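Local coordinates for protein probable thioesterase (PDB 1Z54) that probably hydrolyses fatty acyl-CoA thioesters, as a hot-dog-fold enzyme of the 4-hydroxybenzoyl-CoA thioesterase family, at residues 11-16 / 26-31; 34-39 / 75-80; 80-85 / 124-129; 90-93 / 98-101; 107-112 / 116-121. All blocks are in the same frame, centred on the assembly; numbering follows the deposited sequence.

Contact 1 (11-16 / 26-31)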
# COMPACT_ATOMS: atom_id res chain seq x y z
N TYR A 11 10.20 4.74 2.96
CA TYR A 11 9.83 6.02 2.36
C TYR A 11 8.39 6.01 1.86
O TYR A 11 7.62 6.94 2.12
CB TYR A 11 10.77 6.34 1.20
CG TYR A 11 10.76 7.79 0.78
CD1 TYR A 11 11.48 8.75 1.50
CD2 TYR A 11 10.01 8.22 -0.32
CE1 TYR A 11 11.44 10.09 1.15
CE2 TYR A 11 9.96 9.56 -0.68
CZ TYR A 11 10.68 10.49 0.06
OH TYR A 11 10.62 11.83 -0.27
N ALA A 12 8.03 4.94 1.15
CA ALA A 12 6.68 4.79 0.61
C ALA A 12 5.58 4.88 1.66
O ALA A 12 4.44 5.19 1.33
CB ALA A 12 6.58 3.45 -0.13
N GLU A 13 5.92 4.61 2.92
CA GLU A 13 4.94 4.63 3.99
C GLU A 13 4.66 6.02 4.60
O GLU A 13 3.74 6.18 5.40
CB GLU A 13 5.37 3.63 5.08
CG GLU A 13 5.73 2.26 4.47
CD GLU A 13 6.31 1.27 5.47
OE1 GLU A 13 7.15 1.68 6.30
OE2 GLU A 13 5.94 0.08 5.42
N THR A 14 5.43 7.03 4.21
CA THR A 14 5.23 8.39 4.73
C THR A 14 4.12 9.10 3.94
O THR A 14 3.92 8.82 2.75
CB THR A 14 6.51 9.23 4.60
OG1 THR A 14 6.82 9.42 3.21
CG2 THR A 14 7.68 8.54 5.29
N ASP A 15 3.40 10.02 4.59
CA ASP A 15 2.34 10.78 3.91
C ASP A 15 2.82 12.21 3.62
O ASP A 15 4.00 12.52 3.78
CB ASP A 15 1.05 10.82 4.76
CG ASP A 15 1.21 11.63 6.04
OD1 ASP A 15 2.20 12.40 6.17
OD2 ASP A 15 0.33 11.50 6.92
N GLN A 16 1.89 13.07 3.20
CA GLN A 16 2.22 14.46 2.88
C GLN A 16 2.62 15.28 4.09
O GLN A 16 3.38 16.24 3.97
CB GLN A 16 1.04 15.16 2.20
CG GLN A 16 0.76 14.73 0.78
CD GLN A 16 -0.21 15.65 0.07
OE1 GLN A 16 -1.20 16.10 0.65
NE2 GLN A 16 0.07 15.93 -1.20
N ALA A 26 -1.35 -0.65 10.86
CA ALA A 26 -1.94 -1.98 10.93
C ALA A 26 -1.00 -2.99 10.27
O ALA A 26 -0.95 -4.14 10.68
CB ALA A 26 -3.30 -1.99 10.22
N VAL A 27 -0.26 -2.55 9.26
CA VAL A 27 0.68 -3.44 8.58
C VAL A 27 1.85 -3.74 9.53
O VAL A 27 2.32 -4.87 9.60
CB VAL A 27 1.20 -2.80 7.27
CG1 VAL A 27 2.34 -3.62 6.69
CG2 VAL A 27 0.06 -2.73 6.25
N TYR A 28 2.30 -2.72 10.26
CA TYR A 28 3.38 -2.89 11.24
C TYR A 28 2.90 -3.86 12.31
O TYR A 28 3.66 -4.72 12.76
CB TYR A 28 3.73 -1.56 11.90
CG TYR A 28 4.44 -0.55 11.04
CD1 TYR A 28 4.72 0.73 11.53
CD2 TYR A 28 4.87 -0.86 9.74
CE1 TYR A 28 5.39 1.67 10.77
CE2 TYR A 28 5.55 0.09 8.97
CZ TYR A 28 5.81 1.36 9.50
OH TYR A 28 6.52 2.31 8.79
N LEU A 29 1.65 -3.73 12.73
CA LEU A 29 1.09 -4.64 13.74
C LEU A 29 1.07 -6.07 13.21
O LEU A 29 1.36 -7.02 13.94
CB LEU A 29 -0.35 -4.23 14.11
CG LEU A 29 -0.53 -2.86 14.78
CD1 LEU A 29 -1.93 -2.76 15.38
CD2 LEU A 29 0.51 -2.67 15.88
N GLU A 30 0.71 -6.22 11.94
CA GLU A 30 0.66 -7.54 11.32
C GLU A 30 2.05 -8.16 11.26
O GLU A 30 2.22 -9.33 11.56
CB GLU A 30 0.06 -7.43 9.90
CG GLU A 30 0.05 -8.75 9.11
CD GLU A 30 -0.57 -8.59 7.72
OE1 GLU A 30 -1.72 -9.03 7.50
OE2 GLU A 30 0.10 -8.01 6.84
N ALA A 31 3.04 -7.37 10.88
CA ALA A 31 4.41 -7.86 10.80
C ALA A 31 4.85 -8.37 12.18
O ALA A 31 5.45 -9.44 12.28
CB ALA A 31 5.35 -6.76 10.31
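Tyr28 and Glu13 show how one buried polar pair can join a loop to a helix. The hydrogen bond runs from Tyr28 OH to Glu13 OE1, which are 2.6 Å apart. The carboxylate oxygen lies at the edge of the phenol ring, in its plane, whereas the hydroxyl comes to Glu13 OE1 from above the carboxylate, 56° out of that plane. The two side chains reach for each other from opposite directions, Glu13 with an extended chain beyond CG. Glu13 OE1 also accepts the backbone N-H of Arg10, so this oxygen is gripped twice.

The helix is 24-39, the long helix that the sheet of a hot-dog fold wraps around, and the loop is the one leading to it from strand 3-8. Within the loop, residues 11-13 make a short 3-10 turn, closed by Thr14 N on Tyr11 O at 3.0 Å.

Electrostatics take the contact beyond the chain, because Glu13 OE2 forms a salt bridge with Arg10 of the third subunit. An alanine in place of Glu13 would probably leave the Tyr28 hydroxyl without its acceptor and that arginine without its carboxylate mate.

Van der Waals contact is slight. Beside the hydrogen bond, the CE2-CZ edge of the ring lies against the carboxylate, with Tyr28 CE2 3.5 Å from Glu13 OE1. The Tyr28 side chain also packs against Ile7, Val9 and Val20.

Contact 2 (34-39 / 75-80); sequences VDFLER and VRTRLA
The packing of the central helix of a hot-dog fold against its curved antiparallel sheet is carried here by Phe36, which leans from helix 24-39 onto Thr77, Arg78 and Leu79 of strand 72-82. The short segments approach to 9.0 Å between axes and cross at -62°, and the Phe36 ring occupies the space between them. With CG anti to the backbone N (chi1 177°), the ring extends from the helix to the strand and lies along its backbone. Phe36 CD2 is 3.4 Å from Thr77 O. Farther along the strand, Phe36 CE2 comes to 3.8 Å from Arg78 CA, and Phe36 CZ ends 4.2 Å from Leu79 CB, the two side chains meeting at about a right angle.

Such a helix fills the concave side of the sheet, and Phe36 is also covered by Leu129 of helix 120-129 and by Ser3 of strand 3-8. An alanine at Phe36 would probably open a gap between helix and strand, leaving Thr77 and Leu79 without the ring they pack on.

The price of this packing is polar: Thr77 OG1, buried 3.5 Å from Phe36 CD2, has no hydrogen-bonding partner in the model. Beside Phe36, Asp35 OD2 forms a long, weak salt bridge with Arg39 NH2, a turn on, at 3.4 Å; Asp35 OD2 has a second partner in Thr5 OG1.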
# COMPACT_ATOMS: atom_id res chain seq x y z
N VAL A 34 2.98 -11.55 13.09
CA VAL A 34 3.55 -12.65 12.33
C VAL A 34 4.89 -13.12 12.92
O VAL A 34 5.18 -14.32 12.99
CB VAL A 34 3.75 -12.21 10.85
CG1 VAL A 34 4.76 -13.10 10.16
CG2 VAL A 34 2.40 -12.26 10.12
N ASP A 35 5.71 -12.16 13.34
CA ASP A 35 7.01 -12.45 13.93
C ASP A 35 6.79 -13.18 15.26
O ASP A 35 7.48 -14.15 15.58
CB ASP A 35 7.76 -11.13 14.13
CG ASP A 35 9.19 -11.33 14.63
OD1 ASP A 35 9.87 -12.27 14.18
OD2 ASP A 35 9.63 -10.52 15.47
N PHE A 36 5.81 -12.71 16.03
CA PHE A 36 5.47 -13.31 17.32
C PHE A 36 5.11 -14.78 17.12
O PHE A 36 5.67 -15.67 17.78
CB PHE A 36 4.29 -12.53 17.92
CG PHE A 36 3.77 -13.08 19.23
CD1 PHE A 36 2.90 -14.17 19.25
CD2 PHE A 36 4.11 -12.47 20.44
CE1 PHE A 36 2.38 -14.64 20.46
CE2 PHE A 36 3.59 -12.93 21.65
CZ PHE A 36 2.72 -14.01 21.66
N LEU A 37 4.18 -15.04 16.20
CA LEU A 37 3.75 -16.39 15.90
C LEU A 37 4.90 -17.27 15.42
O LEU A 37 4.99 -18.44 15.79
CB LEU A 37 2.64 -16.36 14.85
CG LEU A 37 1.27 -15.94 15.37
CD1 LEU A 37 0.33 -15.73 14.20
CD2 LEU A 37 0.72 -17.03 16.30
N GLU A 38 5.78 -16.72 14.59
CA GLU A 38 6.90 -17.50 14.11
C GLU A 38 7.81 -17.87 15.29
O GLU A 38 8.11 -19.04 15.51
CB GLU A 38 7.68 -16.71 13.04
CG GLU A 38 9.00 -17.33 12.61
CD GLU A 38 9.57 -16.68 11.36
OE1 GLU A 38 9.25 -17.13 10.24
OE2 GLU A 38 10.34 -15.70 11.49
N ARG A 39 8.24 -16.86 16.04
CA ARG A 39 9.12 -17.08 17.19
C ARG A 39 8.56 -18.12 18.15
O ARG A 39 9.32 -18.82 18.84
CB ARG A 39 9.36 -15.76 17.91
CG ARG A 39 10.09 -14.76 17.03
CD ARG A 39 10.01 -13.33 17.56
NE ARG A 39 10.77 -13.13 18.79
CZ ARG A 39 10.99 -11.93 19.32
NH1 ARG A 39 11.68 -11.81 20.45
NH2 ARG A 39 10.52 -10.84 18.72
N VAL A 75 8.05 -2.79 17.82
CA VAL A 75 6.68 -3.18 18.09
C VAL A 75 6.67 -4.33 19.07
O VAL A 75 7.16 -5.42 18.78
CB VAL A 75 5.95 -3.60 16.82
CG1 VAL A 75 4.49 -3.89 17.14
CG2 VAL A 75 6.06 -2.50 15.76
N ARG A 76 6.11 -4.06 20.24
CA ARG A 76 6.02 -5.06 21.29
C ARG A 76 4.65 -5.70 21.23
O ARG A 76 3.63 -5.02 21.28
CB ARG A 76 6.24 -4.38 22.65
CG ARG A 76 7.60 -3.70 22.76
CD ARG A 76 7.65 -2.68 23.89
NE ARG A 76 7.36 -3.27 25.19
CZ ARG A 76 7.43 -2.60 26.35
NH1 ARG A 76 7.16 -3.22 27.49
NH2 ARG A 76 7.78 -1.32 26.35
N THR A 77 4.61 -7.02 21.12
CA THR A 77 3.32 -7.69 21.06
C THR A 77 3.19 -8.87 22.01
O THR A 77 4.14 -9.60 22.28
CB THR A 77 2.98 -8.17 19.62
OG1 THR A 77 2.48 -9.50 19.65
CG2 THR A 77 4.18 -8.10 18.72
N ARG A 78 1.99 -9.02 22.54
CA ARG A 78 1.72 -10.12 23.43
C ARG A 78 0.31 -10.61 23.17
O ARG A 78 -0.52 -9.88 22.62
CB ARG A 78 1.89 -9.69 24.89
CG ARG A 78 0.78 -8.83 25.44
CD ARG A 78 0.99 -8.61 26.93
NE ARG A 78 -0.27 -8.34 27.61
CZ ARG A 78 -0.97 -7.22 27.47
NH1 ARG A 78 -0.52 -6.26 26.68
NH2 ARG A 78 -2.12 -7.08 28.12
N LEU A 79 0.05 -11.85 23.55
CA LEU A 79 -1.27 -12.43 23.39
C LEU A 79 -2.00 -12.07 24.67
O LEU A 79 -1.77 -12.67 25.72
CB LEU A 79 -1.16 -13.94 23.23
CG LEU A 79 -2.44 -14.75 23.05
CD1 LEU A 79 -3.20 -14.24 21.83
CD2 LEU A 79 -2.10 -16.23 22.89
N ALA A 80 -2.87 -11.06 24.59
CA ALA A 80 -3.62 -10.60 25.75
C ALA A 80 -4.82 -11.48 26.09
O ALA A 80 -5.18 -11.63 27.26
CB ALA A 80 -4.07 -9.16 25.54

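Contact 3 (80-85 / 124-129)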
# COMPACT_ATOMS: atom_id res chain seq x y z
N ALA A 80 -2.87 -11.06 24.59
CA ALA A 80 -3.62 -10.60 25.75
C ALA A 80 -4.82 -11.48 26.09
O ALA A 80 -5.18 -11.63 27.26
CB ALA A 80 -4.07 -9.16 25.54
N GLU A 81 -5.44 -12.07 25.08
CA GLU A 81 -6.60 -12.93 25.31
C GLU A 81 -6.56 -14.15 24.40
O GLU A 81 -6.20 -14.05 23.23
CB GLU A 81 -7.90 -12.13 25.09
CG GLU A 81 -8.18 -11.08 26.16
CD GLU A 81 -9.35 -10.16 25.80
OE1 GLU A 81 -10.22 -10.58 25.01
OE2 GLU A 81 -9.41 -9.03 26.33
N LEU A 82 -6.92 -15.30 24.95
CA LEU A 82 -6.93 -16.54 24.18
C LEU A 82 -8.07 -17.46 24.60
O LEU A 82 -8.12 -17.92 25.74
CB LEU A 82 -5.60 -17.29 24.36
CG LEU A 82 -5.55 -18.70 23.76
CD1 LEU A 82 -5.51 -18.60 22.25
CD2 LEU A 82 -4.34 -19.47 24.28
N SER A 83 -8.98 -17.73 23.67
CA SER A 83 -10.09 -18.62 23.95
C SER A 83 -10.01 -19.75 22.93
O SER A 83 -9.07 -19.81 22.15
CB SER A 83 -11.43 -17.89 23.81
OG SER A 83 -11.67 -17.51 22.47
N SER A 84 -10.99 -20.64 22.94
CA SER A 84 -10.99 -21.76 22.01
C SER A 84 -11.26 -21.32 20.56
O SER A 84 -10.82 -21.98 19.63
CB SER A 84 -12.03 -22.81 22.43
OG SER A 84 -13.33 -22.24 22.56
N ARG A 85 -11.95 -20.19 20.39
CA ARG A 85 -12.27 -19.71 19.05
C ARG A 85 -11.74 -18.32 18.70
O ARG A 85 -11.96 -17.86 17.59
CB ARG A 85 -13.79 -19.71 18.85
CG ARG A 85 -14.45 -21.07 18.99
CD ARG A 85 -15.93 -20.92 19.33
NE ARG A 85 -16.61 -22.20 19.49
CZ ARG A 85 -16.86 -23.05 18.50
NH1 ARG A 85 -16.48 -22.75 17.26
NH2 ARG A 85 -17.49 -24.19 18.74
N ARG A 124 -2.57 -25.36 22.13
CA ARG A 124 -1.61 -25.76 23.15
C ARG A 124 -0.38 -24.85 23.19
O ARG A 124 0.03 -24.37 24.25
CB ARG A 124 -1.20 -27.21 22.88
CG ARG A 124 -0.33 -27.87 23.92
CD ARG A 124 -0.28 -29.36 23.64
NE ARG A 124 0.19 -29.64 22.28
CZ ARG A 124 -0.03 -30.78 21.63
NH1 ARG A 124 0.44 -30.94 20.40
NH2 ARG A 124 -0.72 -31.76 22.21
N ALA A 125 0.20 -24.59 22.02
CA ALA A 125 1.39 -23.74 21.93
C ALA A 125 1.10 -22.29 22.33
O ALA A 125 1.89 -21.65 23.04
CB ALA A 125 1.96 -23.80 20.52
N LEU A 126 -0.03 -21.76 21.88
CA LEU A 126 -0.41 -20.39 22.19
C LEU A 126 -0.70 -20.25 23.68
O LEU A 126 -0.41 -19.21 24.28
CB LEU A 126 -1.64 -19.97 21.37
CG LEU A 126 -1.46 -19.85 19.85
CD1 LEU A 126 -2.79 -19.56 19.18
CD2 LEU A 126 -0.46 -18.74 19.54
N SER A 127 -1.27 -21.29 24.28
CA SER A 127 -1.61 -21.25 25.70
C SER A 127 -0.40 -20.91 26.55
O SER A 127 -0.51 -20.18 27.53
CB SER A 127 -2.19 -22.59 26.15
OG SER A 127 -3.51 -22.78 25.68
N VAL A 128 0.76 -21.43 26.17
CA VAL A 128 1.98 -21.17 26.93
C VAL A 128 2.28 -19.68 26.98
O VAL A 128 2.87 -19.19 27.94
CB VAL A 128 3.20 -21.89 26.31
CG1 VAL A 128 4.41 -21.73 27.22
CG2 VAL A 128 2.89 -23.36 26.08
N LEU A 129 1.86 -18.96 25.93
CA LEU A 129 2.11 -17.53 25.83
C LEU A 129 1.03 -16.65 26.46
O LEU A 129 1.23 -15.46 26.65
CB LEU A 129 2.28 -17.15 24.36
CG LEU A 129 3.36 -17.93 23.60
CD1 LEU A 129 3.24 -17.63 22.11
CD2 LEU A 129 4.75 -17.55 24.12
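Leu82 meets the C-terminal helix with one methyl branch more than the other. Its CD2 rests on the helix backbone, 3.6 Å from Ser127 CA, and also comes within 4.0 Å of Leu126 CB. Its CD1 stands a little farther off, at 4.2 Å from Leu126 CB, so the fork of the leucine straddles that methylene while the two leucines cross at about a right angle. The reach depends on Leu82 CG standing anti to the backbone N (chi1 172°), which carries the branch out from the strand toward the helix. Ser127 adds its hydroxyl, with OG 3.7 Å from Leu82 CD2, a purely van der Waals touch, since that oxygen is hydrogen-bonded back to Tyr123 O one turn earlier.

Farther out, Leu126 is held by Leu37 of helix 24-39 and Leu87 of strand 86-95, while His130 packs on Leu82. Just before the leucine, Ala80 and Glu81 both face Leu88, a classic beta bulge in strand 72-82. The whole is apolar helix-on-sheet packing, in which helix 120-129 lies over the end of a hot-dog sheet, beside the end of the central helix.

Contact 4 (90-93 / 98-101)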
# COMPACT_ATOMS: atom_id res chain seq x y z
N ARG A 90 -2.17 -7.41 21.72
CA ARG A 90 -2.05 -6.02 22.12
C ARG A 90 -0.65 -5.59 21.74
O ARG A 90 0.30 -6.35 21.88
CB ARG A 90 -2.30 -5.86 23.61
CG ARG A 90 -3.77 -5.85 23.97
CD ARG A 90 -3.99 -5.22 25.32
NE ARG A 90 -5.34 -4.69 25.46
CZ ARG A 90 -5.85 -3.71 24.70
NH1 ARG A 90 -7.09 -3.30 24.90
NH2 ARG A 90 -5.11 -3.15 23.75
N TYR A 91 -0.52 -4.36 21.25
CA TYR A 91 0.78 -3.89 20.81
C TYR A 91 1.16 -2.50 21.28
O TYR A 91 0.30 -1.66 21.54
CB TYR A 91 0.87 -3.87 19.28
CG TYR A 91 0.22 -5.02 18.57
CD1 TYR A 91 -1.17 -5.15 18.50
CD2 TYR A 91 1.00 -5.95 17.88
CE1 TYR A 91 -1.77 -6.17 17.75
CE2 TYR A 91 0.42 -6.97 17.13
CZ TYR A 91 -0.96 -7.07 17.06
OH TYR A 91 -1.53 -8.07 16.30
N ARG A 92 2.46 -2.26 21.34
CA ARG A 92 3.01 -0.96 21.68
C ARG A 92 4.07 -0.67 20.63
O ARG A 92 4.99 -1.47 20.42
CB ARG A 92 3.65 -0.97 23.08
CG ARG A 92 2.63 -0.96 24.21
CD ARG A 92 3.27 -0.98 25.60
NE ARG A 92 3.70 0.35 26.04
CZ ARG A 92 4.86 0.91 25.73
NH1 ARG A 92 5.73 0.26 24.97
NH2 ARG A 92 5.15 2.12 26.18
N VAL A 93 3.91 0.45 19.94
CA VAL A 93 4.86 0.84 18.92
C VAL A 93 5.66 1.99 19.48
O VAL A 93 5.12 3.06 19.74
CB VAL A 93 4.17 1.32 17.63
CG1 VAL A 93 5.23 1.64 16.58
CG2 VAL A 93 3.19 0.27 17.11
N VAL A 98 10.18 6.09 23.56
CA VAL A 98 9.00 6.94 23.31
C VAL A 98 7.86 6.16 22.66
O VAL A 98 8.04 5.55 21.60
CB VAL A 98 9.35 8.12 22.39
CG1 VAL A 98 8.17 9.08 22.32
CG2 VAL A 98 10.60 8.82 22.89
N LEU A 99 6.69 6.17 23.29
CA LEU A 99 5.55 5.46 22.73
C LEU A 99 5.03 6.26 21.53
O LEU A 99 4.82 7.48 21.62
CB LEU A 99 4.45 5.31 23.78
CG LEU A 99 3.15 4.62 23.34
CD1 LEU A 99 3.42 3.19 22.89
CD2 LEU A 99 2.17 4.64 24.51
N LEU A 100 4.85 5.59 20.40
CA LEU A 100 4.36 6.26 19.21
C LEU A 100 2.88 6.02 19.02
O LEU A 100 2.13 6.92 18.62
CB LEU A 100 5.12 5.76 17.98
CG LEU A 100 6.62 6.01 18.05
CD1 LEU A 100 7.24 5.76 16.67
CD2 LEU A 100 6.89 7.46 18.48
N ALA A 101 2.45 4.81 19.32
CA ALA A 101 1.05 4.44 19.19
C ALA A 101 0.88 3.11 19.90
O ALA A 101 1.86 2.42 20.19
CB ALA A 101 0.67 4.30 17.72
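Val93 and Ala101 form an antiparallel hydrogen-bonded pair, and their polar backbone atoms account for most of the bonding in this contact. Val93 N donates to Ala101 O at 2.9 Å, a nearly straight bond (166° at the hydrogen). In return Val93 O takes two donors, both in its carbonyl plane. Ala101 N binds at 3.2 Å on a lone pair, and Leu100 N sits closer, at 2.6 Å. One acceptor shared by consecutive N-H groups is the signature of a classic beta bulge, with Leu100 and Ala101 both opposite Val93. The extra residue brings Leu100 CB within 3.2 Å of Val93 O, while Leu99 CD1 approaches the same oxygen at 3.6 Å.

NH1 of Arg92 is paired with Glu94 in a salt bridge. Across the hairpin the guanidinium offers a flat face, with Leu99 CD1 3.8 Å above its plane and over its centre. A bend at chi3 (82°) turns the group back over this methyl, and the two side chains cross at about a right angle.

The strands belong to the hairpin 86-95/98-111. On one flank Arg92 and Arg90 bond through their backbones to strand 72-82; on the other, the bulged residue Leu100 bonds to Arg64 and Ala65, just past strand 52-63. Tyr91 extends toward helix 24-39, where its hydroxyl meets Arg33.

Contact 5 (107-112 / 116-121)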
# COMPACT_ATOMS: atom_id res chain seq x y z
N HIS A 107 -8.95 -11.46 16.79
CA HIS A 107 -9.04 -12.44 15.71
C HIS A 107 -9.98 -13.59 16.03
O HIS A 107 -10.22 -13.91 17.19
CB HIS A 107 -7.68 -13.06 15.41
CG HIS A 107 -6.62 -12.08 14.99
ND1 HIS A 107 -6.02 -11.21 15.88
CD2 HIS A 107 -6.03 -11.88 13.79
CE1 HIS A 107 -5.09 -10.52 15.24
NE2 HIS A 107 -5.08 -10.90 13.97
N LEU A 108 -10.50 -14.21 14.98
CA LEU A 108 -11.33 -15.39 15.12
C LEU A 108 -10.44 -16.41 14.42
O LEU A 108 -9.44 -16.04 13.80
CB LEU A 108 -12.66 -15.26 14.38
CG LEU A 108 -13.78 -14.50 15.08
CD1 LEU A 108 -15.03 -14.55 14.20
CD2 LEU A 108 -14.08 -15.12 16.45
N CYS A 109 -10.78 -17.69 14.52
CA CYS A 109 -9.98 -18.70 13.85
C CYS A 109 -10.81 -19.34 12.76
O CYS A 109 -11.94 -19.77 13.00
CB CYS A 109 -9.50 -19.77 14.84
SG CYS A 109 -8.49 -21.08 14.06
N GLN A 110 -10.27 -19.37 11.56
CA GLN A 110 -10.98 -19.95 10.43
C GLN A 110 -10.24 -21.19 9.92
O GLN A 110 -9.04 -21.15 9.67
CB GLN A 110 -11.10 -18.92 9.31
CG GLN A 110 -11.96 -19.36 8.13
CD GLN A 110 -12.09 -18.27 7.08
OE1 GLN A 110 -12.50 -17.15 7.38
NE2 GLN A 110 -11.75 -18.60 5.84
N VAL A 111 -10.98 -22.28 9.80
CA VAL A 111 -10.41 -23.53 9.31
C VAL A 111 -11.31 -24.05 8.20
O VAL A 111 -12.45 -24.44 8.44
CB VAL A 111 -10.28 -24.58 10.45
CG1 VAL A 111 -11.55 -24.65 11.24
CG2 VAL A 111 -9.96 -25.94 9.87
N GLY A 112 -10.80 -24.03 6.97
CA GLY A 112 -11.59 -24.50 5.85
C GLY A 112 -12.85 -23.69 5.62
O GLY A 112 -13.97 -24.22 5.67
N ALA A 116 -14.19 -21.61 13.48
CA ALA A 116 -14.12 -22.82 14.29
C ALA A 116 -13.12 -22.66 15.43
O ALA A 116 -12.45 -21.63 15.56
CB ALA A 116 -13.73 -24.00 13.42
N ARG A 117 -13.03 -23.69 16.26
CA ARG A 117 -12.11 -23.67 17.38
C ARG A 117 -10.69 -23.76 16.84
O ARG A 117 -10.45 -24.33 15.77
CB ARG A 117 -12.35 -24.85 18.33
CG ARG A 117 -13.79 -25.02 18.80
CD ARG A 117 -13.87 -26.12 19.86
NE ARG A 117 -13.06 -27.29 19.49
CZ ARG A 117 -13.29 -28.06 18.43
NH1 ARG A 117 -14.30 -27.80 17.61
NH2 ARG A 117 -12.49 -29.09 18.18
N ILE A 118 -9.74 -23.20 17.58
CA ILE A 118 -8.33 -23.25 17.19
C ILE A 118 -7.86 -24.70 17.34
O ILE A 118 -8.02 -25.29 18.41
CB ILE A 118 -7.48 -22.36 18.10
CG1 ILE A 118 -7.92 -20.90 17.96
CG2 ILE A 118 -6.01 -22.54 17.79
CD1 ILE A 118 -7.28 -19.96 18.95
N PRO A 119 -7.29 -25.29 16.28
CA PRO A 119 -6.82 -26.68 16.39
C PRO A 119 -5.94 -26.90 17.62
O PRO A 119 -5.15 -26.03 18.00
CB PRO A 119 -6.08 -26.91 15.06
CG PRO A 119 -5.80 -25.51 14.54
CD PRO A 119 -7.03 -24.75 14.94
N GLU A 120 -6.09 -28.07 18.24
CA GLU A 120 -5.36 -28.43 19.45
C GLU A 120 -3.88 -28.09 19.54
O GLU A 120 -3.45 -27.41 20.48
CB GLU A 120 -5.53 -29.92 19.73
CG GLU A 120 -6.96 -30.32 20.04
CD GLU A 120 -7.56 -29.48 21.15
OE1 GLU A 120 -6.87 -29.27 22.17
OE2 GLU A 120 -8.72 -29.05 21.00
N ASP A 121 -3.08 -28.54 18.57
CA ASP A 121 -1.65 -28.27 18.61
C ASP A 121 -1.32 -26.78 18.62
O ASP A 121 -0.35 -26.37 19.25
CB ASP A 121 -0.94 -28.96 17.44
CG ASP A 121 -1.30 -28.35 16.10
OD1 ASP A 121 -0.48 -28.47 15.16
OD2 ASP A 121 -2.40 -27.78 15.97
O HOH W 1 -13.42 -18.90 15.63
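Cys109 fills the hollow made as the chain leaves the last strand in sequence of the hot-dog sheet, 98-111, and doubles back toward helix 120-129. The hollow is lined by residues 116-119, which run alongside the strand before the helix begins, with Pro119 at its N-cap position. The thiol is the bump. Its SG, anti to the backbone N (chi1 180°), projects into the corner formed by Ile118 and Pro119. Cys109 CB meets Ile118 CG1 at 3.7 Å, and the sulfur itself, Cys109 SG, lies 3.9 Å from that same methylene carbon. Pro119 touches the sulfur through its ring carbon CD, which approaches Cys109 SG at 4.0 Å. Val52 and Phe54 of the neighbouring strand 52-63 also pack on Cys109, bringing a second strand to the same residue, while Ile118 leans on Leu87 of strand 86-95.

Beside this packing, the backbone of Ala116 is bonded to the strand: its N-H donates to Cys109 O at 2.9 Å, nearly along the C=O axis. The methyl of Ala116 lies next to Val111, but the modelled separation there is too short to be trusted.

On the same pair of residues a water bridges the other two backbone atoms: it accepts from Cys109 N at 3.1 Å and lies 2.9 Å from Ala116 O.

Along the chain, contact 1 closes first, then contact 2; the segments of contacts 4 and 5 both fall between the two segments of contact 3. Helix 24-39 serves contacts 1 and 2, whose centres are 18 Å apart, and helix 120-129 serves contacts 3 and 5, 11 Å apart. Contacts 2 and 3 share Ala80 on strand 72-82. Contacts 4 and 5 lie far apart along strand 98-111, about 28 Å between centres. One antiparallel sheet therefore ties four contacts together, while contact 1, across the chain's centre from contacts 3 and 5, meets contact 4 by packing of Leu29 on Tyr91 and Val93 and links the central helix to the subunit interface.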